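Local atomic coordinates of PaaX domain-containing protein, C-domain protein (Mycobacterium tuberculosis, PDB entry 3KFW), a protein that is of uncharacterised function but, as a PaaX-family protein with a helix-turn-helix region and a Cas2-like central domain, probably acts as a transcriptional regulator. Residues A[91-96]-A[121-126]; A[163-168]-A[208-213]; A[170-175]-A[189-194]; A[85-90]-A[125-130]. One frame throughout, in Å; residues are numbered along the deposited sequence.

Interaction 1. Residues A[91-96]-A[121-126]; sequences LIVTSI and GVWMRP
Ile92 and Val122 lie side by side and point the same way, the tip of one against a branch of the other: Ile92 CD1 is 4.1 Å from Val122 CG1. They form the non-hydrogen-bonded pair between antiparallel strands. On the other face sit Leu91 and Trp123, joined as the hydrogen-bonded pair. Leu91 N reaches Trp123 O at 2.9 Å, and Trp123 N returns to Leu91 O at 3.0 Å, both bonds nearly straight. The Trp123 indole swings back beside its own backbone N (chi1 -64°), which brings its CD1 edge toward the neighbouring strand, where Val93 CG1 meets it at 4.1 Å near the ring plane. These are the two middle strands of the four-stranded antiparallel sheet in the Cas2-like central domain, and helix 100-112 packs over the Leu91 and Trp123 face through Met110. The face with Ile92 and Val122 turns to a second subunit, whose own Val122 packs on this one. Gly121, with positive phi, supplies the last bond of the ladder: its O accepts from Val93 N at 2.9 Å and also takes a CA-H...O contact from Ile92 CA at 3.3 Å, while Val93 CG1 approaches the same oxygen to 3.4 Å.

Interaction 2. Residues A[163-168]-A[208-213]; sequences GWTEAG and ADWPGA
Trp164 lays the six-membered ring of its indole over that of Trp210 in an offset stack, centroids 4.5 Å apart and planes only 6° from parallel. The overlap is at the rims: Trp164 CE3 lies 3.5 Å from Trp210 CH2, and CZ3 carries on over the CZ2 edge of the partner. Although the ring planes are nearly parallel, the two side chains as a whole cross at about a right angle, one coming from a helix and the other from a loop. Trp164 turns away from its backbone N (chi1 -169°), which carries the indole off the helix toward the loop. Its NE1 is satisfied by Thr197 OG1, a bond that helps fix the rotation of the ring.

Pro211 fits in beside the stack, on the face of Trp210 that Trp164 also meets, its CG 3.7 Å from Trp164 CZ3 and 3.6 Å from Thr165 O, with Gly168 CA close behind at 3.9 Å. The bare backbone of Gly168 lets the proline ring come this near to the helix. Thr165 splits its two branches: CG2 meets Asp209, 3.4 Å from its O, while OG1 lies 3.5 Å from Trp210 CE3 and hydrogen-bonds to Leu161 O one turn back along its own helix. Across the contact no hydrogen bond forms, so the join rests on ring stacking and close packing. Pro211 occupies the N-cap position of helix 212-234, and the arrangement is that of a helix start docked, through the loop residues Trp210 and Pro211 just before it, against the side of helix 161-177 in the helical C-terminal region.

Interaction 3. Residues A[170-175]-A[189-194]; sequences RLLGDM and AAMVRH
Ala190 CB meets Leu171 CD2 at 3.5 Å, one branch of the leucine resting on the small methyl group. Met191, a selenomethionine, comes next. Its chain runs extended beyond CG (chi2 174°, chi3 173°), which carries the terminal methyl across to the facing helix. There CE comes to 3.3 Å from Leu171 O and 3.9 Å from Leu172 CD2. Met175 CB adds a further contact to this methyl at 4.1 Å; its bent chain and that of Met191 cross at about a right angle. One turn after Ala190, His194 receives the other branch of Leu171, whose CD1 lies 3.8 Å from His194 CB and obliquely to the imidazole. Leu171 is thus forked, with one methyl on Ala190 and the other on His194. The polar end of His194 is engaged elsewhere: NE2 hydrogen-bonds to Trp164 O, and its ring stacks on that of Trp164. Leu215 of helix 212-234 packs against both Met191 and His194. The axes of 170-175 and 189-194 approach to 10.4 Å and run nearly antiparallel, at 163°, with no hydrogen bond across them. This apolar pairing belongs to the helical hairpin formed by helices 161-177 and 181-195 in the C-terminal region.

Interaction 4. Residues A[85-90]-A[125-130]; sequences HGNWHM and RPDNLD
His89 and Arg125 form a hydrogen-bonded antiparallel pair at the strand ends: Arg125 N gives to His89 O at 3.1 Å, and His89 N returns a weak, bent bond to Arg125 O (N-H...O angle 130°). Beyond them, Asp127 N donates to Asn87 O at 3.0 Å, extending the pairing past the strand. That same oxygen also accepts from Trp84 NE1, so two donors grip it.

Flat groups supply the rest. Pro126 sets its CG over one face of the six-membered ring of Trp88, 4.2 Å from the centroid, a CH-pi contact; the two side chains lie side by side, and Trp88 CZ3 touches Pro126 CD at 3.6 Å. Asp127 does likewise with His89, its CB 3.5 Å from the imidazole centroid and close to the ring normal. The Asp127 carboxylate turns between its own backbone N and carbonyl carbon (chi1 73°), toward Asn87, and stands 77° from the imidazole plane. At the edge of that imidazole, His89 CE1 lies 3.4 Å from Leu129 O. Leu129 in turn places CD1 over the centre of the Arg125 guanidinium, whose NE hydrogen-bonds to Arg114 O.

On its other side strand 88-93 pairs with strand 141-147, Trp88 with Ala146 and Met90 with Leu144, while Trp88 packs against Pro151, Leu154 and Leu158 of helix 151-158 and meets the ring of Trp84.

How the interactions relate
Interactions 1 and 4 are neighbouring lengths of one strand pair, 88-93 with 122-126, with centres 14 Å apart; they share Arg125 and Pro126 and touch through Met124, which packs on Trp88 and Met90. Together they build the middle of the sheet in the Cas2-like domain. Interactions 2 and 3 come later in the chain, both on helix 161-177, with centres 11 Å apart; the hairpin of interaction 3 is nested within the loop closed by interaction 2, and the bond from His194 NE2 to Trp164 O ties them. The two pairs do not touch, their nearest atoms being about 9 Å apart, although Asn128 reaches Met200 after helix 181-195, joining the Cas2-like domain to the C-terminal region.

Interaction 1. Residues A[91-96]-A[121-126]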
loop_
_atom_site.group_PDB
_atom_site.type_symbol
_atom_site.label_atom_id
_atom_site.label_comp_id
_atom_site.label_asym_id
_atom_site.label_seq_id
_atom_site.Cartn_x
_atom_site.Cartn_y
_atom_site.Cartn_z
ATOM N N LEU A 91 -2.223 0.192 -14.956
ATOM C CA LEU A 91 -2.486 -1.071 -14.382
ATOM C C LEU A 91 -2.440 -0.917 -12.856
ATOM O O LEU A 91 -1.430 -0.553 -12.317
ATOM C CB LEU A 91 -1.464 -2.091 -14.895
ATOM C CG LEU A 91 -1.433 -2.423 -16.393
ATOM C CD1 LEU A 91 -0.173 -3.320 -16.686
ATOM C CD2 LEU A 91 -2.683 -3.113 -16.847
ATOM N N ILE A 92 -3.576 -1.188 -12.210
ATOM C CA ILE A 92 -3.798 -1.126 -10.777
ATOM C C ILE A 92 -3.771 -2.551 -10.226
ATOM O O ILE A 92 -4.591 -3.365 -10.619
ATOM C CB ILE A 92 -5.239 -0.553 -10.480
ATOM C CG1 ILE A 92 -5.477 0.769 -11.180
ATOM C CG2 ILE A 92 -5.492 -0.381 -8.950
ATOM C CD1 ILE A 92 -4.439 1.746 -10.846
ATOM N N VAL A 93 -2.868 -2.863 -9.312
ATOM C CA VAL A 93 -2.890 -4.220 -8.797
ATOM C C VAL A 93 -3.964 -4.366 -7.726
ATOM O O VAL A 93 -4.028 -3.557 -6.803
ATOM C CB VAL A 93 -1.468 -4.812 -8.454
ATOM C CG1 VAL A 93 -0.343 -3.817 -8.729
ATOM C CG2 VAL A 93 -1.412 -5.450 -7.044
ATOM N N THR A 94 -4.841 -5.359 -7.888
ATOM C CA THR A 94 -6.020 -5.495 -7.024
ATOM C C THR A 94 -5.935 -6.765 -6.227
ATOM O O THR A 94 -6.851 -7.114 -5.501
ATOM C CB THR A 94 -7.350 -5.475 -7.818
ATOM O OG1 THR A 94 -7.276 -6.407 -8.901
ATOM C CG2 THR A 94 -7.664 -4.040 -8.360
ATOM N N SER A 95 -4.796 -7.435 -6.357
ATOM C CA SER A 95 -4.533 -8.686 -5.706
ATOM C C SER A 95 -3.110 -8.715 -5.271
ATOM O O SER A 95 -2.239 -8.319 -6.015
ATOM C CB SER A 95 -4.769 -9.846 -6.666
ATOM O OG SER A 95 -6.000 -10.493 -6.380
ATOM N N ILE A 96 -2.875 -9.198 -4.058
ATOM C CA ILE A 96 -1.531 -9.567 -3.617
ATOM C C ILE A 96 -1.224 -11.028 -4.032
ATOM O O ILE A 96 -1.931 -11.969 -3.645
ATOM C CB ILE A 96 -1.377 -9.405 -2.057
ATOM C CG1 ILE A 96 -1.833 -7.997 -1.589
ATOM C CG2 ILE A 96 0.053 -9.795 -1.589
ATOM C CD1 ILE A 96 -1.689 -7.739 -0.052
ATOM N N GLY A 121 1.430 -0.198 -6.201
ATOM C CA GLY A 121 0.300 -0.852 -6.870
ATOM C C GLY A 121 -0.302 -0.105 -8.079
ATOM O O GLY A 121 -1.331 -0.529 -8.620
ATOM N N VAL A 122 0.312 1.020 -8.467
ATOM C CA VAL A 122 -0.113 1.807 -9.591
ATOM C C VAL A 122 1.036 1.919 -10.618
ATOM O O VAL A 122 2.025 2.636 -10.392
ATOM C CB VAL A 122 -0.474 3.258 -9.147
ATOM C CG1 VAL A 122 -1.104 3.982 -10.270
ATOM C CG2 VAL A 122 -1.418 3.265 -7.947
ATOM N N TRP A 123 0.896 1.240 -11.752
ATOM C CA TRP A 123 1.894 1.244 -12.777
ATOM C C TRP A 123 1.295 1.906 -14.005
ATOM O O TRP A 123 0.105 1.729 -14.266
ATOM C CB TRP A 123 2.317 -0.180 -13.088
ATOM C CG TRP A 123 2.973 -0.907 -11.977
ATOM C CD1 TRP A 123 2.347 -1.576 -10.943
ATOM C CD2 TRP A 123 4.369 -1.113 -11.789
ATOM N NE1 TRP A 123 3.270 -2.182 -10.139
ATOM C CE2 TRP A 123 4.519 -1.914 -10.617
ATOM C CE3 TRP A 123 5.514 -0.701 -12.486
ATOM C CZ2 TRP A 123 5.768 -2.270 -10.100
ATOM C CZ3 TRP A 123 6.762 -1.070 -11.991
ATOM C CH2 TRP A 123 6.882 -1.837 -10.803
HETATM N N MSE A 124 2.089 2.694 -14.740
HETATM C CA MSE A 124 1.568 3.443 -15.906
HETATM C C MSE A 124 2.601 3.546 -16.949
HETATM O O MSE A 124 3.774 3.372 -16.670
HETATM C CB MSE A 124 1.239 4.896 -15.587
HETATM C CG MSE A 124 0.179 5.067 -14.628
HETATM SE SE MSE A 124 0.041 6.911 -14.012
HETATM C CE MSE A 124 -0.870 7.647 -15.580
ATOM N N ARG A 125 2.161 3.871 -18.151
ATOM C CA ARG A 125 3.061 4.238 -19.236
ATOM C C ARG A 125 2.210 4.831 -20.341
ATOM O O ARG A 125 1.003 4.652 -20.332
ATOM C CB ARG A 125 3.893 3.036 -19.742
ATOM C CG ARG A 125 3.090 2.004 -20.503
ATOM C CD ARG A 125 3.758 1.657 -21.818
ATOM N NE ARG A 125 5.198 1.857 -21.696
ATOM C CZ ARG A 125 5.893 2.755 -22.378
ATOM N NH1 ARG A 125 5.290 3.530 -23.241
ATOM N NH2 ARG A 125 7.189 2.865 -22.171
ATOM N N PRO A 126 2.822 5.588 -21.275
ATOM C CA PRO A 126 2.019 6.099 -22.400
ATOM C C PRO A 126 1.489 4.946 -23.255
ATOM O O PRO A 126 2.106 3.902 -23.279
ATOM C CB PRO A 126 3.016 6.944 -23.181
ATOM C CG PRO A 126 4.100 7.278 -22.212
ATOM C CD PRO A 126 4.185 6.167 -21.240
#

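Interaction 2. Residues A[163-168]-A[208-213]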
loop_
_atom_site.group_PDB
_atom_site.type_symbol
_atom_site.label_atom_id
_atom_site.label_comp_id
_atom_site.label_asym_id
_atom_site.label_seq_id
_atom_site.Cartn_x
_atom_site.Cartn_y
_atom_site.Cartn_z
ATOM N N GLY A 163 18.852 10.423 -14.586
ATOM C CA GLY A 163 19.838 9.365 -14.286
ATOM C C GLY A 163 20.052 8.410 -15.438
ATOM O O GLY A 163 21.141 7.829 -15.584
ATOM N N TRP A 164 19.018 8.218 -16.251
ATOM C CA TRP A 164 19.113 7.274 -17.343
ATOM C C TRP A 164 19.836 7.924 -18.517
ATOM O O TRP A 164 20.538 7.245 -19.252
ATOM C CB TRP A 164 17.734 6.866 -17.814
ATOM C CG TRP A 164 17.697 5.673 -18.776
ATOM C CD1 TRP A 164 17.415 4.330 -18.455
ATOM C CD2 TRP A 164 17.862 5.716 -20.214
ATOM N NE1 TRP A 164 17.449 3.562 -19.626
ATOM C CE2 TRP A 164 17.719 4.385 -20.704
ATOM C CE3 TRP A 164 18.157 6.737 -21.121
ATOM C CZ2 TRP A 164 17.836 4.078 -22.046
ATOM C CZ3 TRP A 164 18.278 6.420 -22.490
ATOM C CH2 TRP A 164 18.115 5.099 -22.932
ATOM N N THR A 165 19.585 9.225 -18.679
ATOM C CA THR A 165 20.280 10.165 -19.556
ATOM C C THR A 165 21.765 10.235 -19.194
ATOM O O THR A 165 22.605 9.989 -20.067
ATOM C CB THR A 165 19.628 11.595 -19.401
ATOM O OG1 THR A 165 18.295 11.562 -19.933
ATOM C CG2 THR A 165 20.467 12.736 -20.053
ATOM N N GLU A 166 22.092 10.549 -17.929
ATOM C CA GLU A 166 23.495 10.562 -17.478
ATOM C C GLU A 166 24.224 9.223 -17.738
ATOM O O GLU A 166 25.378 9.218 -18.192
ATOM C CB GLU A 166 23.625 10.971 -16.000
ATOM C CG GLU A 166 25.098 11.159 -15.501
ATOM C CD GLU A 166 25.256 12.239 -14.370
ATOM O OE1 GLU A 166 25.653 13.415 -14.676
ATOM O OE2 GLU A 166 24.966 11.919 -13.178
ATOM N N ALA A 167 23.544 8.103 -17.496
ATOM C CA ALA A 167 24.156 6.762 -17.687
ATOM C C ALA A 167 24.375 6.474 -19.131
ATOM O O ALA A 167 25.341 5.783 -19.464
ATOM C CB ALA A 167 23.339 5.625 -17.050
ATOM N N GLY A 168 23.502 7.023 -19.982
ATOM C CA GLY A 168 23.575 6.766 -21.417
ATOM C C GLY A 168 24.764 7.495 -22.050
ATOM O O GLY A 168 25.554 6.900 -22.765
ATOM N N ALA A 208 15.508 16.927 -24.591
ATOM C CA ALA A 208 16.376 17.064 -25.771
ATOM C C ALA A 208 17.802 16.512 -25.593
ATOM O O ALA A 208 18.510 16.317 -26.577
ATOM C CB ALA A 208 16.442 18.508 -26.212
ATOM N N ASP A 209 18.229 16.306 -24.338
ATOM C CA ASP A 209 19.475 15.600 -24.079
ATOM C C ASP A 209 19.252 14.071 -23.913
ATOM O O ASP A 209 20.123 13.385 -23.407
ATOM C CB ASP A 209 20.285 16.209 -22.920
ATOM C CG ASP A 209 19.557 16.139 -21.565
ATOM O OD1 ASP A 209 18.301 15.961 -21.571
ATOM O OD2 ASP A 209 20.249 16.257 -20.491
ATOM N N TRP A 210 18.122 13.548 -24.381
ATOM C CA TRP A 210 17.868 12.117 -24.327
ATOM C C TRP A 210 18.857 11.313 -25.252
ATOM O O TRP A 210 18.901 11.567 -26.467
ATOM C CB TRP A 210 16.414 11.854 -24.733
ATOM C CG TRP A 210 16.000 10.457 -24.488
ATOM C CD1 TRP A 210 15.848 9.471 -25.425
ATOM C CD2 TRP A 210 15.679 9.848 -23.203
ATOM N NE1 TRP A 210 15.454 8.297 -24.810
ATOM C CE2 TRP A 210 15.350 8.485 -23.460
ATOM C CE3 TRP A 210 15.658 10.318 -21.878
ATOM C CZ2 TRP A 210 14.989 7.593 -22.448
ATOM C CZ3 TRP A 210 15.303 9.444 -20.855
ATOM C CH2 TRP A 210 14.968 8.087 -21.142
ATOM N N PRO A 211 19.653 10.373 -24.680
ATOM C CA PRO A 211 20.667 9.592 -25.446
ATOM C C PRO A 211 20.177 8.327 -26.207
ATOM O O PRO A 211 20.999 7.592 -26.718
ATOM C CB PRO A 211 21.696 9.175 -24.358
ATOM C CG PRO A 211 20.863 9.007 -23.108
ATOM C CD PRO A 211 19.708 10.055 -23.232
ATOM N N GLY A 212 18.870 8.098 -26.315
ATOM C CA GLY A 212 18.309 6.876 -26.940
ATOM C C GLY A 212 18.794 6.593 -28.351
ATOM O O GLY A 212 19.335 5.506 -28.630
ATOM N N ALA A 213 18.618 7.567 -29.234
ATOM C CA ALA A 213 19.018 7.474 -30.643
ATOM C C ALA A 213 20.541 7.289 -30.828
ATOM O O ALA A 213 20.999 6.484 -31.694
ATOM C CB ALA A 213 18.525 8.691 -31.406
#

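Interaction 3. Residues A[170-175]-A[189-194]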
loop_
_atom_site.group_PDB
_atom_site.type_symbol
_atom_site.label_atom_id
_atom_site.label_comp_id
_atom_site.label_asym_id
_atom_site.label_seq_id
_atom_site.Cartn_x
_atom_site.Cartn_y
_atom_site.Cartn_z
ATOM N N ARG A 170 27.365 8.459 -20.427
ATOM C CA ARG A 170 28.615 7.831 -19.964
ATOM C C ARG A 170 29.024 6.623 -20.860
ATOM O O ARG A 170 30.208 6.441 -21.142
ATOM C CB ARG A 170 28.513 7.378 -18.515
ATOM C CG ARG A 170 29.582 8.012 -17.576
ATOM C CD ARG A 170 29.203 7.868 -16.054
ATOM N NE ARG A 170 28.607 6.540 -15.779
ATOM C CZ ARG A 170 27.451 6.314 -15.129
ATOM N NH1 ARG A 170 26.716 7.323 -14.623
ATOM N NH2 ARG A 170 27.040 5.054 -14.969
ATOM N N LEU A 171 28.039 5.824 -21.299
ATOM C CA LEU A 171 28.250 4.720 -22.235
ATOM C C LEU A 171 28.691 5.151 -23.646
ATOM O O LEU A 171 29.487 4.444 -24.263
ATOM C CB LEU A 171 26.990 3.855 -22.324
ATOM C CG LEU A 171 26.686 3.034 -21.075
ATOM C CD1 LEU A 171 25.295 2.487 -21.137
ATOM C CD2 LEU A 171 27.691 1.932 -20.826
ATOM N N LEU A 172 28.162 6.280 -24.149
ATOM C CA LEU A 172 28.640 6.904 -25.403
ATOM C C LEU A 172 30.139 7.286 -25.283
ATOM O O LEU A 172 30.940 6.880 -26.126
ATOM C CB LEU A 172 27.738 8.103 -25.855
ATOM C CG LEU A 172 26.304 7.690 -26.332
ATOM C CD1 LEU A 172 25.181 8.776 -26.272
ATOM C CD2 LEU A 172 26.242 6.926 -27.716
ATOM N N GLY A 173 30.504 8.032 -24.222
ATOM C CA GLY A 173 31.917 8.289 -23.829
ATOM C C GLY A 173 32.795 7.031 -23.704
ATOM O O GLY A 173 33.957 7.031 -24.145
ATOM N N ASP A 174 32.240 5.947 -23.138
ATOM C CA ASP A 174 32.945 4.670 -23.013
ATOM C C ASP A 174 33.282 4.062 -24.393
ATOM O O ASP A 174 34.418 3.588 -24.599
ATOM C CB ASP A 174 32.114 3.655 -22.207
ATOM C CG ASP A 174 32.121 3.907 -20.674
ATOM O OD1 ASP A 174 32.884 4.780 -20.171
ATOM O OD2 ASP A 174 31.346 3.203 -19.958
HETATM N N MSE A 175 32.297 4.047 -25.311
HETATM C CA MSE A 175 32.515 3.655 -26.706
HETATM C C MSE A 175 33.563 4.546 -27.408
HETATM O O MSE A 175 34.576 4.042 -27.910
HETATM C CB MSE A 175 31.196 3.635 -27.489
HETATM C CG MSE A 175 31.257 2.937 -28.912
HETATM SE SE MSE A 175 31.715 1.033 -28.752
HETATM C CE MSE A 175 29.941 0.205 -28.939
ATOM N N ALA A 189 27.495 -4.613 -25.164
ATOM C CA ALA A 189 26.682 -5.379 -24.212
ATOM C C ALA A 189 26.157 -4.455 -23.085
ATOM O O ALA A 189 25.023 -4.617 -22.635
ATOM C CB ALA A 189 27.446 -6.611 -23.630
ATOM N N ALA A 190 26.923 -3.467 -22.645
ATOM C CA ALA A 190 26.357 -2.525 -21.637
ATOM C C ALA A 190 25.190 -1.724 -22.210
ATOM O O ALA A 190 24.187 -1.458 -21.505
ATOM C CB ALA A 190 27.430 -1.581 -21.053
HETATM N N MSE A 191 25.325 -1.331 -23.480
HETATM C CA MSE A 191 24.341 -0.477 -24.138
HETATM C C MSE A 191 23.061 -1.222 -24.394
HETATM O O MSE A 191 21.976 -0.635 -24.326
HETATM C CB MSE A 191 24.857 0.044 -25.477
HETATM C CG MSE A 191 25.719 1.276 -25.363
HETATM SE SE MSE A 191 26.491 1.742 -27.118
HETATM C CE MSE A 191 27.213 3.399 -26.437
ATOM N N VAL A 192 23.192 -2.499 -24.736
ATOM C CA VAL A 192 22.045 -3.334 -24.930
ATOM C C VAL A 192 21.327 -3.429 -23.608
ATOM O O VAL A 192 20.109 -3.280 -23.588
ATOM C CB VAL A 192 22.405 -4.734 -25.480
ATOM C CG1 VAL A 192 21.256 -5.741 -25.276
ATOM C CG2 VAL A 192 22.709 -4.618 -26.932
ATOM N N ARG A 193 22.059 -3.682 -22.518
ATOM C CA ARG A 193 21.433 -3.766 -21.165
ATOM C C ARG A 193 20.786 -2.437 -20.764
ATOM O O ARG A 193 19.776 -2.411 -20.091
ATOM C CB ARG A 193 22.423 -4.243 -20.081
ATOM C CG ARG A 193 22.720 -5.746 -20.198
ATOM C CD ARG A 193 23.620 -6.252 -19.064
ATOM N NE ARG A 193 25.054 -6.214 -19.416
ATOM C CZ ARG A 193 25.922 -5.320 -18.928
ATOM N NH1 ARG A 193 25.495 -4.401 -18.072
ATOM N NH2 ARG A 193 27.210 -5.356 -19.298
ATOM N N HIS A 194 21.365 -1.339 -21.212
ATOM C CA HIS A 194 20.782 -0.074 -20.925
ATOM C C HIS A 194 19.501 0.193 -21.741
ATOM O O HIS A 194 18.509 0.691 -21.190
ATOM C CB HIS A 194 21.799 1.042 -21.102
ATOM C CG HIS A 194 21.420 2.298 -20.400
ATOM N ND1 HIS A 194 20.992 2.310 -19.089
ATOM C CD2 HIS A 194 21.395 3.583 -20.817
ATOM C CE1 HIS A 194 20.755 3.556 -18.715
ATOM N NE2 HIS A 194 20.997 4.347 -19.745
#

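Interaction 4. Residues A[85-90]-A[125-130]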
loop_
_atom_site.group_PDB
_atom_site.type_symbol
_atom_site.label_atom_id
_atom_site.label_comp_id
_atom_site.label_asym_id
_atom_site.label_seq_id
_atom_site.Cartn_x
_atom_site.Cartn_y
_atom_site.Cartn_z
ATOM N N HIS A 85 -1.196 10.494 -28.390
ATOM C CA HIS A 85 -2.314 11.407 -28.239
ATOM C C HIS A 85 -2.715 11.684 -26.806
ATOM O O HIS A 85 -3.817 12.142 -26.570
ATOM C CB HIS A 85 -3.499 10.943 -29.077
ATOM C CG HIS A 85 -3.270 11.116 -30.537
ATOM N ND1 HIS A 85 -3.288 12.356 -31.148
ATOM C CD2 HIS A 85 -2.991 10.218 -31.510
ATOM C CE1 HIS A 85 -3.036 12.214 -32.438
ATOM N NE2 HIS A 85 -2.850 10.927 -32.682
ATOM N N GLY A 86 -1.812 11.434 -25.862
ATOM C CA GLY A 86 -1.963 11.933 -24.477
ATOM C C GLY A 86 -2.454 10.921 -23.472
ATOM O O GLY A 86 -2.600 11.236 -22.273
ATOM N N ASN A 87 -2.712 9.705 -23.956
ATOM C CA ASN A 87 -3.284 8.650 -23.144
ATOM C C ASN A 87 -2.225 7.749 -22.543
ATOM O O ASN A 87 -1.195 7.503 -23.178
ATOM C CB ASN A 87 -4.265 7.817 -23.941
ATOM C CG ASN A 87 -5.518 8.579 -24.282
ATOM O OD1 ASN A 87 -6.409 8.746 -23.456
ATOM N ND2 ASN A 87 -5.602 9.030 -25.517
ATOM N N TRP A 88 -2.506 7.262 -21.335
ATOM C CA TRP A 88 -1.645 6.373 -20.613
ATOM C C TRP A 88 -2.345 5.030 -20.366
ATOM O O TRP A 88 -3.537 4.980 -20.049
ATOM C CB TRP A 88 -1.307 7.008 -19.244
ATOM C CG TRP A 88 -0.490 8.258 -19.372
ATOM C CD1 TRP A 88 -0.927 9.496 -19.811
ATOM C CD2 TRP A 88 0.896 8.410 -19.071
ATOM N NE1 TRP A 88 0.097 10.391 -19.784
ATOM C CE2 TRP A 88 1.231 9.771 -19.337
ATOM C CE3 TRP A 88 1.871 7.557 -18.566
ATOM C CZ2 TRP A 88 2.526 10.282 -19.158
ATOM C CZ3 TRP A 88 3.148 8.056 -18.349
ATOM C CH2 TRP A 88 3.476 9.425 -18.681
ATOM N N HIS A 89 -1.603 3.941 -20.503
ATOM C CA HIS A 89 -2.045 2.663 -19.980
ATOM C C HIS A 89 -1.856 2.665 -18.484
ATOM O O HIS A 89 -0.821 3.113 -18.001
ATOM C CB HIS A 89 -1.257 1.507 -20.610
ATOM C CG HIS A 89 -1.691 1.192 -22.011
ATOM N ND1 HIS A 89 -0.849 0.623 -22.954
ATOM C CD2 HIS A 89 -2.883 1.388 -22.632
ATOM C CE1 HIS A 89 -1.518 0.454 -24.076
ATOM N NE2 HIS A 89 -2.750 0.906 -23.906
HETATM N N MSE A 90 -2.834 2.142 -17.752
HETATM C CA MSE A 90 -2.752 2.089 -16.295
HETATM C C MSE A 90 -3.114 0.737 -15.740
HETATM O O MSE A 90 -4.173 0.182 -15.992
HETATM C CB MSE A 90 -3.659 3.127 -15.684
HETATM C CG MSE A 90 -3.201 3.563 -14.308
HETATM SE SE MSE A 90 -4.241 5.119 -13.725
HETATM C CE MSE A 90 -5.307 3.957 -12.605
ATOM N N ARG A 125 2.161 3.871 -18.151
ATOM C CA ARG A 125 3.061 4.238 -19.236
ATOM C C ARG A 125 2.210 4.831 -20.341
ATOM O O ARG A 125 1.003 4.652 -20.332
ATOM C CB ARG A 125 3.893 3.036 -19.742
ATOM C CG ARG A 125 3.090 2.004 -20.503
ATOM C CD ARG A 125 3.758 1.657 -21.818
ATOM N NE ARG A 125 5.198 1.857 -21.696
ATOM C CZ ARG A 125 5.893 2.755 -22.378
ATOM N NH1 ARG A 125 5.290 3.530 -23.241
ATOM N NH2 ARG A 125 7.189 2.865 -22.171
ATOM N N PRO A 126 2.822 5.588 -21.275
ATOM C CA PRO A 126 2.019 6.099 -22.400
ATOM C C PRO A 126 1.489 4.946 -23.255
ATOM O O PRO A 126 2.106 3.902 -23.279
ATOM C CB PRO A 126 3.016 6.944 -23.181
ATOM C CG PRO A 126 4.100 7.278 -22.212
ATOM C CD PRO A 126 4.185 6.167 -21.240
ATOM N N ASP A 127 0.375 5.102 -23.963
ATOM C CA ASP A 127 -0.137 3.958 -24.699
ATOM C C ASP A 127 0.474 3.811 -26.095
ATOM O O ASP A 127 -0.126 3.161 -26.954
ATOM C CB ASP A 127 -1.666 3.967 -24.755
ATOM C CG ASP A 127 -2.206 5.016 -25.678
ATOM O OD1 ASP A 127 -1.410 5.865 -26.107
ATOM O OD2 ASP A 127 -3.425 5.001 -25.995
ATOM N N ASN A 128 1.657 4.403 -26.310
ATOM C CA ASN A 128 2.386 4.317 -27.592
ATOM C C ASN A 128 2.985 2.915 -27.897
ATOM O O ASN A 128 3.220 2.595 -29.042
ATOM C CB ASN A 128 3.449 5.431 -27.704
ATOM C CG ASN A 128 4.570 5.294 -26.664
ATOM O OD1 ASN A 128 4.316 4.962 -25.508
ATOM N ND2 ASN A 128 5.809 5.533 -27.080
ATOM N N LEU A 129 3.256 2.120 -26.857
ATOM C CA LEU A 129 3.449 0.668 -26.967
ATOM C C LEU A 129 2.100 -0.045 -26.870
ATOM O O LEU A 129 1.255 0.358 -26.055
ATOM C CB LEU A 129 4.328 0.138 -25.819
ATOM C CG LEU A 129 5.797 0.543 -25.702
ATOM C CD1 LEU A 129 6.464 -0.231 -24.570
ATOM C CD2 LEU A 129 6.529 0.334 -27.063
ATOM N N ASP A 130 1.925 -1.091 -27.694
ATOM C CA ASP A 130 0.753 -1.995 -27.726
ATOM C C ASP A 130 0.703 -3.002 -26.555
ATOM O O ASP A 130 1.034 -4.203 -26.745
ATOM C CB ASP A 130 0.807 -2.844 -29.011
ATOM C CG ASP A 130 0.039 -2.243 -30.183
ATOM O OD1 ASP A 130 0.385 -2.597 -31.333
ATOM O OD2 ASP A 130 -0.910 -1.451 -29.973
#